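Local coordinates for protein phosphonate monoester hydrolase (Ruegeria pomeroyi, PDB 4UPK) that is a hydrolase of the sulfatase family in the alkaline phosphatase clan, built round a mixed beta-sheet flanked by helices and assembled from four chains, at residues E117-A121 and G122-L126; A248-P251 and Y252-M255. One frame throughout, in Å; residues are numbered along the deposited sequence.

Interaction 1: E117-A121 and G122-L126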
loop_
_atom_site.group_PDB
_atom_site.type_symbol
_atom_site.label_atom_id
_atom_site.label_comp_id
_atom_site.label_asym_id
_atom_site.label_seq_id
_atom_site.Cartn_x
_atom_site.Cartn_y
_atom_site.Cartn_z
ATOM N N GLU A 117 0.160 5.899 16.830
ATOM C CA GLU A 117 0.714 5.118 17.929
ATOM C C GLU A 117 -0.275 4.938 19.074
ATOM O O GLU A 117 -0.330 3.844 19.628
ATOM C CB GLU A 117 2.084 5.653 18.377
ATOM C CG GLU A 117 3.168 5.625 17.306
ATOM C CD GLU A 117 3.196 4.443 16.357
ATOM O OE1 GLU A 117 3.657 3.353 16.770
ATOM O OE2 GLU A 117 2.763 4.613 15.193
ATOM N N MET A 118 -1.089 5.977 19.386
ATOM C CA MET A 118 -2.151 5.909 20.395
ATOM C C MET A 118 -3.282 4.987 19.945
ATOM O O MET A 118 -3.901 4.355 20.795
ATOM C CB MET A 118 -2.697 7.300 20.771
ATOM C CG MET A 118 -1.751 8.108 21.674
ATOM S SD MET A 118 -1.555 7.459 23.353
ATOM C CE MET A 118 -2.993 8.137 24.148
ATOM N N ARG A 119 -3.525 4.872 18.617
ATOM C CA ARG A 119 -4.526 3.964 18.042
ATOM C C ARG A 119 -4.151 2.498 18.284
ATOM O O ARG A 119 -5.040 1.655 18.489
ATOM C CB ARG A 119 -4.723 4.227 16.547
ATOM C CG ARG A 119 -5.613 5.429 16.271
ATOM C CD ARG A 119 -6.209 5.324 14.894
ATOM N NE ARG A 119 -7.141 6.415 14.633
ATOM C CZ ARG A 119 -8.344 6.270 14.088
ATOM N NH1 ARG A 119 -8.797 5.060 13.771
ATOM N NH2 ARG A 119 -9.109 7.328 13.870
ATOM N N LYS A 120 -2.823 2.212 18.283
ATOM C CA LYS A 120 -2.252 0.893 18.594
ATOM C C LYS A 120 -2.499 0.534 20.073
ATOM O O LYS A 120 -2.678 -0.637 20.396
ATOM C CB LYS A 120 -0.751 0.840 18.265
ATOM C CG LYS A 120 -0.421 0.995 16.780
ATOM C CD LYS A 120 1.078 0.932 16.554
ATOM C CE LYS A 120 1.434 1.146 15.105
ATOM N NZ LYS A 120 2.901 1.293 14.898
ATOM N N ALA A 121 -2.570 1.557 20.950
ATOM C CA ALA A 121 -2.861 1.444 22.382
ATOM C C ALA A 121 -4.396 1.373 22.673
ATOM O O ALA A 121 -4.797 1.235 23.835
ATOM C CB ALA A 121 -2.215 2.602 23.142
ATOM N N GLY A 122 -5.218 1.437 21.612
ATOM C CA GLY A 122 -6.673 1.322 21.684
ATOM C C GLY A 122 -7.427 2.625 21.847
ATOM O O GLY A 122 -8.639 2.619 22.078
ATOM N N TYR A 123 -6.727 3.755 21.723
ATOM C CA TYR A 123 -7.312 5.087 21.849
ATOM C C TYR A 123 -7.836 5.636 20.531
ATOM O O TYR A 123 -7.232 5.418 19.475
ATOM C CB TYR A 123 -6.277 6.078 22.388
ATOM C CG TYR A 123 -5.935 5.906 23.852
ATOM C CD1 TYR A 123 -4.895 5.077 24.251
ATOM C CD2 TYR A 123 -6.605 6.630 24.834
ATOM C CE1 TYR A 123 -4.556 4.934 25.600
ATOM C CE2 TYR A 123 -6.286 6.485 26.185
ATOM C CZ TYR A 123 -5.261 5.635 26.561
ATOM O OH TYR A 123 -4.923 5.526 27.881
ATOM N N LEU A 124 -8.948 6.391 20.604
ATOM C CA LEU A 124 -9.459 7.118 19.452
ATOM C C LEU A 124 -9.001 8.560 19.699
ATOM O O LEU A 124 -9.501 9.199 20.628
ATOM C CB LEU A 124 -10.993 7.026 19.303
ATOM C CG LEU A 124 -11.593 7.779 18.090
ATOM C CD1 LEU A 124 -11.304 7.063 16.787
ATOM C CD2 LEU A 124 -13.070 7.946 18.228
ATOM N N PRO A 125 -7.991 9.062 18.943
ATOM C CA PRO A 125 -7.502 10.429 19.183
ATOM C C PRO A 125 -8.531 11.478 18.759
ATOM O O PRO A 125 -8.811 11.643 17.573
ATOM C CB PRO A 125 -6.187 10.489 18.379
ATOM C CG PRO A 125 -5.919 9.085 17.934
ATOM C CD PRO A 125 -7.251 8.432 17.839
ATOM N N LEU A 126 -9.130 12.158 19.736
ATOM C CA LEU A 126 -10.164 13.163 19.462
ATOM C C LEU A 126 -9.537 14.519 19.221
ATOM O O LEU A 126 -8.764 14.996 20.061
ATOM C CB LEU A 126 -11.181 13.223 20.605
ATOM C CG LEU A 126 -11.809 11.879 21.027
ATOM C CD1 LEU A 126 -12.478 11.991 22.370
ATOM C CD2 LEU A 126 -12.757 11.346 19.973
#
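Met-118 and Tyr-123 meet across a Schellman motif that ends helix 114-120 and turns the chain toward strand 125-127. Gly-122 leaves the helix with positive phi (91°). Tyr-123 N donates to Met-118 O at 3.0 Å, while the inner bond from Gly-122 N to Arg-119 O is weak. The Met-118 side chain starts with CB 4.1 Å from Tyr-123 CB, then bends at both chi2 (-68°) and chi3 (-83°). Met-118 SD lies oblique to the ring, 4.8 Å from the Tyr-123 centroid, and the second bend swings Met-118 CE over the ring, 3.7 Å from that centroid, as a CH-pi contact. The pair is thus a Met-aromatic contact in which the methyl sits on the face. Ala-121 CB comes to the ring edge, near Tyr-123 CD1, and the phenol OH is hydrogen-bonded to Ser-34 O. Helix 394-402 and Phe-234 also pack on Met-118. On the helix itself, Lys-120 NZ forms a salt bridge to Glu-117 OE1 on its syn lone pair. Arg-119 takes another path: its CG passes Pro-125 CD at 3.8 Å, and the extended chain puts NE in a hydrogen bond to Gly-156 O and NH1 in a salt bridge with Asp-144 of a second subunit. Leu-124 CD1 lies over one face of the guanidinium, 3.7 Å from Arg-119 NH2.

Interaction 2: A248-P251 and Y252-M255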
loop_
_atom_site.group_PDB
_atom_site.type_symbol
_atom_site.label_atom_id
_atom_site.label_comp_id
_atom_site.label_asym_id
_atom_site.label_seq_id
_atom_site.Cartn_x
_atom_site.Cartn_y
_atom_site.Cartn_z
ATOM N N ALA A 248 -9.419 41.308 20.239
ATOM C CA ALA A 248 -9.930 40.656 21.441
ATOM C C ALA A 248 -11.347 41.109 21.738
ATOM O O ALA A 248 -11.648 42.296 21.561
ATOM C CB ALA A 248 -9.011 40.922 22.634
ATOM N N PRO A 249 -12.266 40.186 22.143
ATOM C CA PRO A 249 -13.625 40.633 22.478
ATOM C C PRO A 249 -13.653 41.398 23.817
ATOM O O PRO A 249 -12.753 41.208 24.649
ATOM C CB PRO A 249 -14.402 39.320 22.530
ATOM C CG PRO A 249 -13.411 38.331 23.024
ATOM C CD PRO A 249 -12.098 38.737 22.408
ATOM N N ALA A 250 -14.644 42.299 24.001
ATOM C CA ALA A 250 -14.810 43.083 25.242
ATOM C C ALA A 250 -14.966 42.110 26.450
ATOM O O ALA A 250 -15.693 41.124 26.310
ATOM C CB ALA A 250 -16.030 43.993 25.135
ATOM N N PRO A 251 -14.246 42.281 27.586
ATOM C CA PRO A 251 -13.392 43.416 27.984
ATOM C C PRO A 251 -11.889 43.262 27.744
ATOM O O PRO A 251 -11.114 44.156 28.125
ATOM C CB PRO A 251 -13.674 43.501 29.484
ATOM C CG PRO A 251 -13.791 42.060 29.896
ATOM C CD PRO A 251 -14.448 41.355 28.723
ATOM N N TYR A 252 -11.463 42.120 27.144
ATOM C CA TYR A 252 -10.061 41.789 26.912
ATOM C C TYR A 252 -9.264 42.750 26.083
ATOM O O TYR A 252 -8.048 42.831 26.280
ATOM C CB TYR A 252 -9.932 40.386 26.328
ATOM C CG TYR A 252 -10.562 39.319 27.193
ATOM C CD1 TYR A 252 -9.889 38.802 28.303
ATOM C CD2 TYR A 252 -11.830 38.824 26.904
ATOM C CE1 TYR A 252 -10.480 37.826 29.114
ATOM C CE2 TYR A 252 -12.432 37.865 27.709
ATOM C CZ TYR A 252 -11.753 37.360 28.808
ATOM O OH TYR A 252 -12.352 36.360 29.542
ATOM N N ASN A 253 -9.933 43.431 25.117
ATOM C CA ASN A 253 -9.332 44.347 24.146
ATOM C C ASN A 253 -8.534 45.494 24.789
ATOM O O ASN A 253 -7.474 45.854 24.291
ATOM C CB ASN A 253 -10.419 44.882 23.184
ATOM C CG ASN A 253 -11.489 45.716 23.853
ATOM O OD1 ASN A 253 -12.131 45.318 24.835
ATOM N ND2 ASN A 253 -11.713 46.900 23.332
ATOM N N THR A 254 -9.053 46.050 25.890
ATOM C CA THR A 254 -8.472 47.166 26.639
ATOM C C THR A 254 -8.187 46.835 28.109
ATOM O O THR A 254 -7.829 47.735 28.859
ATOM C CB THR A 254 -9.359 48.400 26.533
ATOM O OG1 THR A 254 -10.688 48.025 26.878
ATOM C CG2 THR A 254 -9.304 49.061 25.158
ATOM N N MET A 255 -8.292 45.557 28.520
ATOM C CA MET A 255 -8.012 45.165 29.907
ATOM C C MET A 255 -6.619 45.568 30.401
ATOM O O MET A 255 -6.471 45.938 31.556
ATOM C CB MET A 255 -8.375 43.698 30.173
ATOM C CG MET A 255 -7.241 42.696 29.999
ATOM S SD MET A 255 -7.695 41.001 30.415
ATOM C CE MET A 255 -8.330 41.204 31.997
HETATM O O HOH W 1 -11.753 46.673 28.956
#
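With chi1 at -57°, Tyr-252 holds its CG beside its own backbone N, bringing the ring edge to Pro-249 O, 3.4 Å from Tyr-252 CD2. Asn-253 has chi1 of 64°, which places CG between backbone N and carbonyl carbon and sends Asn-253 OD1 back to Ala-250 CA at 3.5 Å. The backbone linking these groups is a type VIa1 turn over Pro-249 to Tyr-252, with a cis peptide before Pro-251; the closing bond from Tyr-252 N to Pro-249 O, 3.0 Å, is weak and strongly bent. Pro-251 lies alongside the tyrosine, its CD 4.1 Å from Tyr-252 CD2, and Ala-248 CB packs on Tyr-252 CB at 3.8 Å. Beyond the turn a water bridges the chain, donating to Pro-251 O at 2.7 Å and hydrogen-bonding to Thr-254 OG1. Asn-253 ND2 is hydrogen-bonded to Asn-202 O, and the backbone of Ala-248 to that of Ala-205, both in the loop between helices 169-177 and 213-224. Residues 248-255 belong to the loop between strand 234-239 and helix 270-275; Ala-248 rests on Leu-316, Pro-249 on Glu-319, and Tyr-252 on Glu-319 and Thr-322, all of the long helix 303-333.

In the fold
Interaction 1 precedes interaction 2 along the chain, and both belong to the sulfatase-family part of it. Their centres are 39 Å apart and their nearest atoms about 24 Å, so they do not touch. The large mixed sheet links them: interaction 1 leads into strand 125-127, which pairs in parallel with strand 234-239, and the loop after that second strand carries interaction 2. One therefore turns the chain from a helix into the sheet, whereas the other shapes a connection that leaves it and leans on helix 303-333. They also differ in the assembly: residues 117-126 meet a second subunit, but no other protein chain of the assembly touches residues 248-255.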